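Local coordinates for protein beta-glucoside kinase (Listeria monocytogenes, PDB 4HTL) that catalyses the ATP-dependent phosphorylation of cellobiose to cellobiose-6'-phosphate and may also regulate transcription of the cellobiose uptake operon, at residues A[14-19]-A[44-49]; A[114-119]-A[284-289]; A[127-130]-A[134-137]. All coordinates share one frame; numbering follows the deposited sequence.

Contact 1: A[14-19]-A[44-49]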
ATOM      1  N   THR A  14      22.295 -10.456 -11.931  1.00 49.26           N
ATOM      2  CA  THR A  14      23.573 -10.983 -12.411  1.00 50.93           C
ATOM      3  C   THR A  14      23.499 -11.896 -13.631  1.00 49.77           C
ATOM      4  O   THR A  14      24.544 -12.257 -14.190  1.00 51.93           O
ATOM      5  CB  THR A  14      24.300 -11.750 -11.293  1.00 58.82           C
ATOM      6  OG1 THR A  14      23.506 -12.878 -10.897  1.00 55.05           O
ATOM      7  CG2 THR A  14      24.560 -10.832 -10.087  1.00 58.46           C
ATOM      8  N   ALA A  15      22.294 -12.289 -14.031  1.00 42.11           N
ATOM      9  CA  ALA A  15      22.119 -13.133 -15.200  1.00 33.02           C
ATOM     10  C   ALA A  15      20.960 -12.621 -16.046  1.00 36.71           C
ATOM     11  O   ALA A  15      20.023 -11.988 -15.543  1.00 34.51           O
ATOM     12  CB  ALA A  15      21.859 -14.578 -14.797  1.00 44.27           C
ATOM     13  N   LEU A  16      21.040 -12.894 -17.332  1.00 28.78           N
ATOM     14  CA  LEU A  16      19.960 -12.666 -18.258  1.00 24.69           C
ATOM     15  C   LEU A  16      19.433 -14.038 -18.600  1.00 26.83           C
ATOM     16  O   LEU A  16      20.196 -14.877 -19.105  1.00 27.31           O
ATOM     17  CB  LEU A  16      20.444 -11.982 -19.541  1.00 23.26           C
ATOM     18  CG  LEU A  16      19.425 -11.822 -20.687  1.00 24.03           C
ATOM     19  CD1 LEU A  16      18.251 -10.886 -20.317  1.00 23.06           C
ATOM     20  CD2 LEU A  16      20.090 -11.344 -21.957  1.00 27.04           C
ATOM     21  N   LYS A  17      18.172 -14.304 -18.246  1.00 26.21           N
ATOM     22  CA  LYS A  17      17.539 -15.546 -18.629  1.00 23.72           C
ATOM     23  C   LYS A  17      16.733 -15.349 -19.912  1.00 22.17           C
ATOM     24  O   LYS A  17      16.126 -14.298 -20.119  1.00 25.21           O
ATOM     25  CB  LYS A  17      16.636 -16.027 -17.505  1.00 28.04           C
ATOM     26  CG  LYS A  17      17.381 -16.401 -16.217  1.00 32.59           C
ATOM     27  CD  LYS A  17      16.371 -16.708 -15.115  1.00 39.04           C
ATOM     28  CE  LYS A  17      17.028 -17.220 -13.836  1.00 53.88           C
ATOM     29  NZ  LYS A  17      16.140 -17.063 -12.654  1.00 56.41           N
HETATM   30  N   MSE A  18      16.714 -16.376 -20.759  1.00 26.76           N
HETATM   31  CA  MSE A  18      16.088 -16.288 -22.060  1.00 29.41           C
HETATM   32  C   MSE A  18      15.395 -17.621 -22.326  1.00 26.18           C
HETATM   33  O   MSE A  18      15.888 -18.686 -21.901  1.00 33.15           O
HETATM   34  CB  MSE A  18      17.144 -16.000 -23.147  1.00 30.14           C
HETATM   35  CG  MSE A  18      18.184 -14.976 -22.763  1.00 30.78           C
HETATM   36 SE   MSE A  18      19.626 -14.786 -24.084  0.65 35.04          SE
HETATM   37  CE  MSE A  18      21.024 -14.967 -22.847  1.00 32.91           C
ATOM     38  N   GLY A  19      14.270 -17.582 -23.032  1.00 23.97           N
ATOM     39  CA  GLY A  19      13.583 -18.806 -23.390  1.00 24.25           C
ATOM     40  C   GLY A  19      12.694 -18.629 -24.585  1.00 24.59           C
ATOM     41  O   GLY A  19      12.383 -17.498 -24.994  1.00 29.24           O
ATOM     42  N   LEU A  44      21.523  -5.991 -24.581  1.00 32.52           N
ATOM     43  CA  LEU A  44      20.963  -5.861 -25.912  1.00 28.30           C
ATOM     44  C   LEU A  44      21.675  -6.797 -26.883  1.00 30.22           C
ATOM     45  O   LEU A  44      21.047  -7.379 -27.802  1.00 30.40           O
ATOM     46  CB  LEU A  44      21.028  -4.425 -26.383  1.00 29.52           C
ATOM     47  CG  LEU A  44      20.180  -3.427 -25.578  1.00 30.98           C
ATOM     48  CD1 LEU A  44      20.535  -2.024 -26.019  1.00 33.25           C
ATOM     49  CD2 LEU A  44      18.701  -3.719 -25.782  1.00 32.99           C
ATOM     50  N   ALA A  45      22.972  -6.963 -26.673  1.00 33.26           N
ATOM     51  CA  ALA A  45      23.790  -7.838 -27.541  1.00 32.18           C
ATOM     52  C   ALA A  45      23.356  -9.307 -27.375  1.00 36.65           C
ATOM     53  O   ALA A  45      23.090 -10.013 -28.361  1.00 34.44           O
ATOM     54  CB  ALA A  45      25.242  -7.662 -27.197  1.00 33.67           C
ATOM     55  N   GLU A  46      23.222  -9.736 -26.120  1.00 35.12           N
ATOM     56  CA  GLU A  46      22.729 -11.085 -25.819  1.00 31.02           C
ATOM     57  C   GLU A  46      21.338 -11.317 -26.412  1.00 32.24           C
ATOM     58  O   GLU A  46      21.052 -12.397 -26.957  1.00 33.32           O
ATOM     59  CB  GLU A  46      22.705 -11.340 -24.325  1.00 33.07           C
ATOM     60  CG  GLU A  46      24.021 -11.282 -23.582  1.00 33.33           C
ATOM     61  CD  GLU A  46      24.906 -12.493 -23.759  1.00 38.08           C
ATOM     62  OE1 GLU A  46      24.436 -13.541 -24.303  1.00 40.11           O
ATOM     63  OE2 GLU A  46      26.072 -12.378 -23.295  1.00 37.84           O
HETATM   64  N   MSE A  47      20.469 -10.314 -26.342  1.00 30.79           N
HETATM   65  CA  MSE A  47      19.153 -10.440 -26.968  1.00 30.10           C
HETATM   66  C   MSE A  47      19.229 -10.672 -28.472  1.00 33.23           C
HETATM   67  O   MSE A  47      18.553 -11.573 -29.016  1.00 34.41           O
HETATM   68  CB  MSE A  47      18.302  -9.196 -26.692  1.00 31.41           C
HETATM   69  CG  MSE A  47      17.849  -9.123 -25.277  1.00 31.32           C
HETATM   70 SE   MSE A  47      16.950  -7.472 -24.865  0.65 35.24          SE
HETATM   71  CE  MSE A  47      16.178  -7.998 -23.212  1.00 38.54           C
ATOM     72  N   LYS A  48      20.029  -9.843 -29.148  1.00 38.23           N
ATOM     73  CA  LYS A  48      20.203  -9.956 -30.591  1.00 37.87           C
ATOM     74  C   LYS A  48      20.694 -11.341 -30.983  1.00 33.75           C
ATOM     75  O   LYS A  48      20.196 -11.949 -31.954  1.00 38.93           O
ATOM     76  CB  LYS A  48      21.187  -8.888 -31.114  1.00 37.75           C
ATOM     77  CG  LYS A  48      20.514  -7.603 -31.476  1.00 45.80           C
ATOM     78  CD  LYS A  48      21.495  -6.620 -32.100  1.00 50.01           C
ATOM     79  CE  LYS A  48      21.632  -6.837 -33.592  1.00 48.21           C
ATOM     80  NZ  LYS A  48      20.373  -6.503 -34.324  1.00 54.84           N
ATOM     81  N   VAL A  49      21.657 -11.848 -30.222  1.00 34.24           N
ATOM     82  CA  VAL A  49      22.254 -13.174 -30.506  1.00 35.84           C
ATOM     83  C   VAL A  49      21.199 -14.275 -30.303  1.00 40.77           C
ATOM     84  O   VAL A  49      21.035 -15.144 -31.168  1.00 41.82           O
ATOM     85  CB  VAL A  49      23.528 -13.418 -29.647  1.00 37.41           C
ATOM     86  CG1 VAL A  49      23.977 -14.887 -29.689  1.00 42.48           C
ATOM     87  CG2 VAL A  49      24.659 -12.486 -30.094  1.00 39.66           C
TER

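Contact 2: A[114-119]-A[284-289]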
ATOM      1  N   GLU A 114       2.772 -15.938 -10.729  1.00 15.49           N
ATOM      2  CA  GLU A 114       1.992 -16.454  -9.602  1.00 16.19           C
ATOM      3  C   GLU A 114       0.471 -16.499  -9.892  1.00 16.03           C
ATOM      4  O   GLU A 114      -0.217 -17.489  -9.554  1.00 17.30           O
ATOM      5  CB  GLU A 114       2.305 -15.649  -8.309  1.00 16.26           C
ATOM      6  CG  GLU A 114       2.136 -16.468  -7.026  1.00 15.06           C
ATOM      7  CD  GLU A 114       3.116 -17.600  -6.921  1.00 17.02           C
ATOM      8  OE1 GLU A 114       2.697 -18.775  -6.927  1.00 16.43           O
ATOM      9  OE2 GLU A 114       4.300 -17.276  -6.856  1.00 19.55           O
ATOM     10  N   LYS A 115      -0.026 -15.427 -10.514  1.00 16.67           N
ATOM     11  CA  LYS A 115      -1.437 -15.295 -10.923  1.00 17.52           C
ATOM     12  C   LYS A 115      -1.792 -16.338 -12.015  1.00 17.26           C
ATOM     13  O   LYS A 115      -2.866 -16.952 -12.002  1.00 18.57           O
ATOM     14  CB  LYS A 115      -1.740 -13.881 -11.430  1.00 17.38           C
ATOM     15  CG  LYS A 115      -3.128 -13.716 -12.031  1.00 21.91           C
ATOM     16  CD  LYS A 115      -4.201 -13.978 -10.955  1.00 26.33           C
ATOM     17  CE  LYS A 115      -5.655 -13.695 -11.340  1.00 33.13           C
ATOM     18  NZ  LYS A 115      -6.584 -14.085 -10.205  1.00 26.75           N
ATOM     19  N   TRP A 116      -0.896 -16.509 -12.978  1.00 16.28           N
ATOM     20  CA  TRP A 116      -1.172 -17.364 -14.160  1.00 15.65           C
ATOM     21  C   TRP A 116      -1.104 -18.825 -13.848  1.00 16.82           C
ATOM     22  O   TRP A 116      -2.047 -19.591 -14.088  1.00 18.32           O
ATOM     23  CB  TRP A 116      -0.154 -17.003 -15.244  1.00 17.69           C
ATOM     24  CG  TRP A 116      -0.356 -17.684 -16.570  1.00 20.20           C
ATOM     25  CD1 TRP A 116      -1.501 -18.330 -17.047  1.00 20.35           C
ATOM     26  CD2 TRP A 116       0.626 -17.824 -17.628  1.00 20.80           C
ATOM     27  NE1 TRP A 116      -1.281 -18.859 -18.306  1.00 22.18           N
ATOM     28  CE2 TRP A 116      -0.031 -18.582 -18.708  1.00 19.83           C
ATOM     29  CE3 TRP A 116       1.944 -17.441 -17.777  1.00 20.79           C
ATOM     30  CZ2 TRP A 116       0.631 -18.899 -19.865  1.00 22.43           C
ATOM     31  CZ3 TRP A 116       2.601 -17.767 -18.951  1.00 24.69           C
ATOM     32  CH2 TRP A 116       1.954 -18.449 -19.991  1.00 25.14           C
ATOM     33  N   LEU A 117       0.022 -19.226 -13.258  1.00 16.67           N
ATOM     34  CA  LEU A 117       0.400 -20.626 -13.118  1.00 16.92           C
ATOM     35  C   LEU A 117       0.666 -21.072 -11.691  1.00 17.51           C
ATOM     36  O   LEU A 117       0.868 -22.264 -11.442  1.00 17.29           O
ATOM     37  CB  LEU A 117       1.669 -20.888 -13.947  1.00 18.54           C
ATOM     38  CG  LEU A 117       1.507 -20.625 -15.447  1.00 22.18           C
ATOM     39  CD1 LEU A 117       2.884 -20.762 -16.144  1.00 27.73           C
ATOM     40  CD2 LEU A 117       0.433 -21.511 -16.126  1.00 23.49           C
ATOM     41  N   GLY A 118       0.657 -20.139 -10.748  1.00 18.47           N
ATOM     42  CA  GLY A 118       1.042 -20.449  -9.424  1.00 16.90           C
ATOM     43  C   GLY A 118      -0.126 -20.432  -8.444  1.00 17.26           C
ATOM     44  O   GLY A 118      -1.182 -20.912  -8.747  1.00 17.43           O
ATOM     45  N   LYS A 119       0.119 -19.869  -7.263  1.00 15.46           N
ATOM     46  CA  LYS A 119      -0.806 -19.940  -6.097  1.00 14.72           C
ATOM     47  C   LYS A 119      -1.820 -18.821  -6.074  1.00 15.95           C
ATOM     48  O   LYS A 119      -2.688 -18.788  -5.205  1.00 18.00           O
ATOM     49  CB  LYS A 119       0.007 -19.915  -4.792  1.00 16.25           C
ATOM     50  CG  LYS A 119       0.929 -21.092  -4.591  1.00 16.46           C
ATOM     51  CD  LYS A 119       1.751 -20.915  -3.335  1.00 14.34           C
ATOM     52  CE  LYS A 119       2.500 -22.142  -2.917  1.00 15.48           C
ATOM     53  NZ  LYS A 119       3.229 -21.847  -1.642  1.00 15.56           N
ATOM     54  N   GLY A 284       5.942 -14.667 -16.444  1.00 19.80           N
ATOM     55  CA  GLY A 284       5.110 -13.466 -16.290  1.00 18.59           C
ATOM     56  C   GLY A 284       5.210 -12.505 -17.445  1.00 20.09           C
ATOM     57  O   GLY A 284       4.217 -11.852 -17.828  1.00 19.95           O
ATOM     58  N   ALA A 285       6.407 -12.417 -18.029  1.00 20.55           N
ATOM     59  CA  ALA A 285       6.609 -11.573 -19.213  1.00 18.99           C
ATOM     60  C   ALA A 285       5.679 -12.091 -20.308  1.00 22.15           C
ATOM     61  O   ALA A 285       5.013 -11.315 -20.993  1.00 20.46           O
ATOM     62  CB  ALA A 285       8.069 -11.605 -19.662  1.00 20.19           C
ATOM     63  N   VAL A 286       5.647 -13.410 -20.472  1.00 21.90           N
ATOM     64  CA  VAL A 286       4.758 -14.039 -21.431  1.00 21.93           C
ATOM     65  C   VAL A 286       3.289 -13.762 -21.163  1.00 22.53           C
ATOM     66  O   VAL A 286       2.541 -13.406 -22.084  1.00 25.11           O
ATOM     67  CB  VAL A 286       5.086 -15.537 -21.640  1.00 22.15           C
ATOM     68  CG1 VAL A 286       3.999 -16.263 -22.487  1.00 23.43           C
ATOM     69  CG2 VAL A 286       6.476 -15.633 -22.276  1.00 23.59           C
ATOM     70  N   TYR A 287       2.864 -13.924 -19.925  1.00 21.54           N
ATOM     71  CA  TYR A 287       1.511 -13.569 -19.568  1.00 21.78           C
ATOM     72  C   TYR A 287       1.151 -12.151 -19.975  1.00 22.29           C
ATOM     73  O   TYR A 287       0.094 -11.929 -20.600  1.00 24.86           O
ATOM     74  CB  TYR A 287       1.275 -13.793 -18.090  1.00 22.23           C
ATOM     75  CG  TYR A 287      -0.132 -13.585 -17.629  1.00 21.62           C
ATOM     76  CD1 TYR A 287      -1.049 -14.634 -17.635  1.00 21.74           C
ATOM     77  CD2 TYR A 287      -0.521 -12.381 -17.095  1.00 27.10           C
ATOM     78  CE1 TYR A 287      -2.327 -14.467 -17.165  1.00 27.91           C
ATOM     79  CE2 TYR A 287      -1.806 -12.211 -16.609  1.00 28.96           C
ATOM     80  CZ  TYR A 287      -2.700 -13.267 -16.661  1.00 26.06           C
ATOM     81  OH  TYR A 287      -3.980 -13.137 -16.174  1.00 33.16           O
ATOM     82  N   HIS A 288       2.009 -11.192 -19.640  1.00 22.98           N
ATOM     83  CA  HIS A 288       1.775  -9.807 -20.063  1.00 24.38           C
ATOM     84  C   HIS A 288       1.662  -9.682 -21.561  1.00 25.59           C
ATOM     85  O   HIS A 288       0.744  -9.046 -22.058  1.00 25.54           O
ATOM     86  CB  HIS A 288       2.876  -8.896 -19.505  1.00 21.00           C
ATOM     87  CG  HIS A 288       2.804  -7.495 -19.996  1.00 22.27           C
ATOM     88  ND1 HIS A 288       1.749  -6.701 -19.760  1.00 24.50           N
ATOM     89  CD2 HIS A 288       3.684  -6.757 -20.786  1.00 20.72           C
ATOM     90  CE1 HIS A 288       1.952  -5.502 -20.347  1.00 27.34           C
ATOM     91  NE2 HIS A 288       3.128  -5.542 -20.987  1.00 24.82           N
ATOM     92  N   PHE A 289       2.579 -10.311 -22.303  1.00 24.14           N
ATOM     93  CA  PHE A 289       2.551 -10.294 -23.769  1.00 24.79           C
ATOM     94  C   PHE A 289       1.225 -10.831 -24.288  1.00 27.99           C
ATOM     95  O   PHE A 289       0.610 -10.229 -25.169  1.00 29.76           O
ATOM     96  CB  PHE A 289       3.703 -11.156 -24.332  1.00 27.41           C
ATOM     97  CG  PHE A 289       3.676 -11.296 -25.831  1.00 31.10           C
ATOM     98  CD1 PHE A 289       4.432 -10.477 -26.632  1.00 33.30           C
ATOM     99  CD2 PHE A 289       2.896 -12.273 -26.427  1.00 37.49           C
ATOM    100  CE1 PHE A 289       4.399 -10.615 -28.006  1.00 35.42           C
ATOM    101  CE2 PHE A 289       2.850 -12.415 -27.790  1.00 38.35           C
ATOM    102  CZ  PHE A 289       3.603 -11.577 -28.584  1.00 37.05           C
TER

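Contact 3: A[127-130]-A[134-137]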
ATOM      1  N   LEU A 127      -0.234  -9.987  -2.483  1.00 15.26           N
ATOM      2  CA  LEU A 127       1.033  -9.353  -2.694  1.00 14.39           C
ATOM      3  C   LEU A 127       2.133 -10.407  -2.881  1.00 13.97           C
ATOM      4  O   LEU A 127       2.052 -11.513  -2.380  1.00 15.48           O
ATOM      5  CB  LEU A 127       1.415  -8.468  -1.525  1.00 13.07           C
ATOM      6  CG  LEU A 127       0.359  -7.492  -0.981  1.00 11.36           C
ATOM      7  CD1 LEU A 127       0.850  -6.778   0.285  1.00 15.13           C
ATOM      8  CD2 LEU A 127       0.019  -6.466  -2.096  1.00 16.04           C
ATOM      9  N   CYS A 128       3.168  -9.991  -3.587  1.00 13.85           N
ATOM     10  CA  CYS A 128       4.429 -10.730  -3.647  1.00 15.01           C
ATOM     11  C   CYS A 128       5.568  -9.884  -3.037  1.00 17.48           C
ATOM     12  O   CYS A 128       5.829  -8.733  -3.436  1.00 19.60           O
ATOM     13  CB  CYS A 128       4.757 -11.064  -5.033  1.00 16.08           C
ATOM     14  SG  CYS A 128       3.625 -12.247  -5.803  1.00 20.18           S
ATOM     15  N   LEU A 129       6.276 -10.499  -2.121  1.00 15.79           N
ATOM     16  CA  LEU A 129       7.400  -9.863  -1.420  1.00 17.57           C
ATOM     17  C   LEU A 129       8.635 -10.742  -1.710  1.00 16.63           C
ATOM     18  O   LEU A 129       8.627 -11.941  -1.459  1.00 17.01           O
ATOM     19  CB  LEU A 129       7.095  -9.800   0.054  1.00 17.81           C
ATOM     20  CG  LEU A 129       8.250  -9.407   1.001  1.00 17.09           C
ATOM     21  CD1 LEU A 129       8.752  -7.983   0.728  1.00 19.23           C
ATOM     22  CD2 LEU A 129       7.841  -9.623   2.459  1.00 21.68           C
ATOM     23  N   THR A 130       9.679 -10.127  -2.259  1.00 16.09           N
ATOM     24  CA  THR A 130      10.929 -10.834  -2.630  1.00 16.47           C
ATOM     25  C   THR A 130      12.043 -10.299  -1.766  1.00 16.83           C
ATOM     26  O   THR A 130      12.278  -9.110  -1.774  1.00 19.72           O
ATOM     27  CB  THR A 130      11.205 -10.648  -4.116  1.00 17.52           C
ATOM     28  OG1 THR A 130      10.035 -11.106  -4.869  1.00 20.94           O
ATOM     29  CG2 THR A 130      12.396 -11.525  -4.553  1.00 21.03           C
ATOM     30  N   GLY A 134      18.265  -7.334  -2.277  1.00 28.80           N
ATOM     31  CA  GLY A 134      17.364  -6.233  -1.980  1.00 29.01           C
ATOM     32  C   GLY A 134      15.955  -6.775  -1.754  1.00 26.99           C
ATOM     33  O   GLY A 134      15.745  -7.967  -1.546  1.00 25.96           O
ATOM     34  N   ILE A 135      14.990  -5.874  -1.746  1.00 27.01           N
ATOM     35  CA  ILE A 135      13.605  -6.215  -1.561  1.00 23.02           C
ATOM     36  C   ILE A 135      12.833  -5.805  -2.801  1.00 26.82           C
ATOM     37  O   ILE A 135      13.015  -4.700  -3.327  1.00 29.70           O
ATOM     38  CB  ILE A 135      13.009  -5.462  -0.389  1.00 25.14           C
ATOM     39  CG1 ILE A 135      13.821  -5.719   0.895  1.00 26.59           C
ATOM     40  CG2 ILE A 135      11.539  -5.748  -0.193  1.00 25.47           C
ATOM     41  CD1 ILE A 135      13.619  -7.036   1.511  1.00 28.63           C
ATOM     42  N   GLY A 136      11.991  -6.713  -3.256  1.00 23.28           N
ATOM     43  CA  GLY A 136      11.046  -6.463  -4.348  1.00 24.29           C
ATOM     44  C   GLY A 136       9.624  -6.629  -3.882  1.00 20.27           C
ATOM     45  O   GLY A 136       9.360  -7.340  -2.943  1.00 17.54           O
ATOM     46  N   GLY A 137       8.719  -5.978  -4.607  1.00 19.36           N
ATOM     47  CA  GLY A 137       7.318  -6.018  -4.356  1.00 18.49           C
ATOM     48  C   GLY A 137       6.524  -6.030  -5.627  1.00 14.94           C
ATOM     49  O   GLY A 137       6.880  -5.368  -6.607  1.00 17.98           O
TER

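Contact 1: A[14-19]-A[44-49]
Glu46 meets both Leu16 and Met18, and it shows how a residue with an acidic end can pack through its aliphatic part when a helix lies across a sheet. Its CB is 3.5 Å from Leu16 CD2, a close approach in which the two side chains lie side by side but point opposite ways. Leu16 sends CG anti to its backbone N (chi1 173°), and CD2 is the branch that reaches the helix. Beyond CB, the Glu46 chain bends at chi2 (-77°) and turns across the end of Met18 at about a right angle. The terminal methyl CE of this selenomethionine lies 4.0 Å from Glu46 OE1, while its SE is 4.0 Å from Glu46 O, so the contact involves both the side chain and the backbone of the glutamate. Neither approach is a hydrogen bond; the other carboxylate oxygen, OE2, is held by Gln42 one turn earlier in the same helix. Met47 comes next and adds a looser apolar contact, its CE 4.6 Å from Leu16 CD1, while its side chain reaches on to Phe9 and Ile11 of strand 6-11. The interface is thus made by van der Waals packing, with no hydrogen bond between strand and helix. Around it, strand 15-21 is flanked by strands 6-11 and 27-34, and Met18 rests on Phe9 and Ala33, one from each neighbour. Helix 40-52 lies over this part of the five-stranded sheet, Glu46 also touching Ala33 and Ile35, while Leu44 and Lys48 turn to Trp92 of helix 89-97.

Contact 2: A[114-119]-A[284-289]
Tyr287 presents CD1 to one face of the Trp116 indole, an example of aromatic side chains joining two helices without a regular stack. CD1 comes within 3.3 Å of Trp116 CG. The pair is oblique, its planes inclined at 44°. The centroids of the tyrosine ring and the five-membered indole ring are 4.9 Å apart. In both residues CG stands anti to the backbone N, which brings the two rings alongside each other while the side chains point opposite ways. Leu117 CG, 3.6 Å above the plane, lies over the opposite indole face.

Apolar packing extends the contact at the far end of the indole, where Trp116 CH2 is 3.9 Å from Val286 CG1. A separate, looser approach sets Lys115 CG 4.3 Å from Tyr287 OH; the lysine's amino group bonds instead to the carbonyls of Gln121 and Leu123.

No hydrogen bond crosses between the two segments. Within 114-119, Glu114 OE1 accepts Lys119 N at 2.8 Å through its anti lone pair, tying the Glu114 carboxylate back to the backbone of Lys119, and it is also bonded to Thr275.

On the far side of helix 280-293, His288 and Phe289 reach Ala102 of strand 101-105. Val286 touches Ile6 and Ala8 of strand 6-11 and Ala61 of strand 59-64, so this helix is sandwiched between helix 106-117 and the sheet.

Contact 3: A[127-130]-A[134-137]
Thr130 and Gly136 form an antiparallel hydrogen-bonded pair, next to the non-hydrogen-bonded pair Leu129-Gly137, on strand segments whose axes run at 166° and approach to 4.6 Å. Two reciprocal bonds join the first pair, Thr130 N to Gly136 O at 2.9 Å and Gly136 N to Thr130 O at 2.8 Å.

The chief side-chain contact is a diagonal one: Leu129 CD1 meets Ile135 CG2 at 3.7 Å as the two side chains pass at a slant. CG2 is the branch of Ile135 set anti to the backbone N, while CG1 lies anti to the carbonyl carbon (chi1 -56°); the methyl is thereby turned to the leucine. From the other strand, Leu129 holds CG anti to its own N (chi1 169°), and its CD1 leans over the partner backbone as well, 3.8 Å from Gly136 O. Ile135 CG2 makes the matching approach, 3.8 Å from Thr130 O, and each methyl thus packs against both a side chain and a carbonyl of the facing strand. Both residues also touch Phe156, and Leu129 reaches Leu229, so this face packs against Phe156 and helix 212-236. Thr130 emerges on the other face, beside a glycine, with its CB 4.0 Å from Gly136 O. At the turn end of the second strand, Ile135 N is bonded to Asn175 OD1.

The arrangement is a tight beta hairpin rich in glycine. In kinases of the actin-like ATPase clan, such a hairpin at the start of the second domain's sheet is the second phosphate motif, and this one probably faces the ATP phosphates in the same way.

Overall arrangement
The three contacts illustrate how the two-domain architecture of a ROK kinase is assembled. Contact 1 closes first along the chain; contact 2 then opens, and contact 3 is nested within the loop it encloses. Helices 40-52 of contact 1 and 280-293 of contact 2 lie on opposite faces of the sheet containing strand 6-11, the centres of the two contacts being 20 Å apart. Contact 3 lies in the other five-stranded sheet, with its centre 16 Å from that of contact 2 and 23 Å from that of contact 1. Helix 106-117 leads on to strand 126-131, linking the two halves, between which enzymes of this clan bind ATP; Thr14 probably belongs to that site.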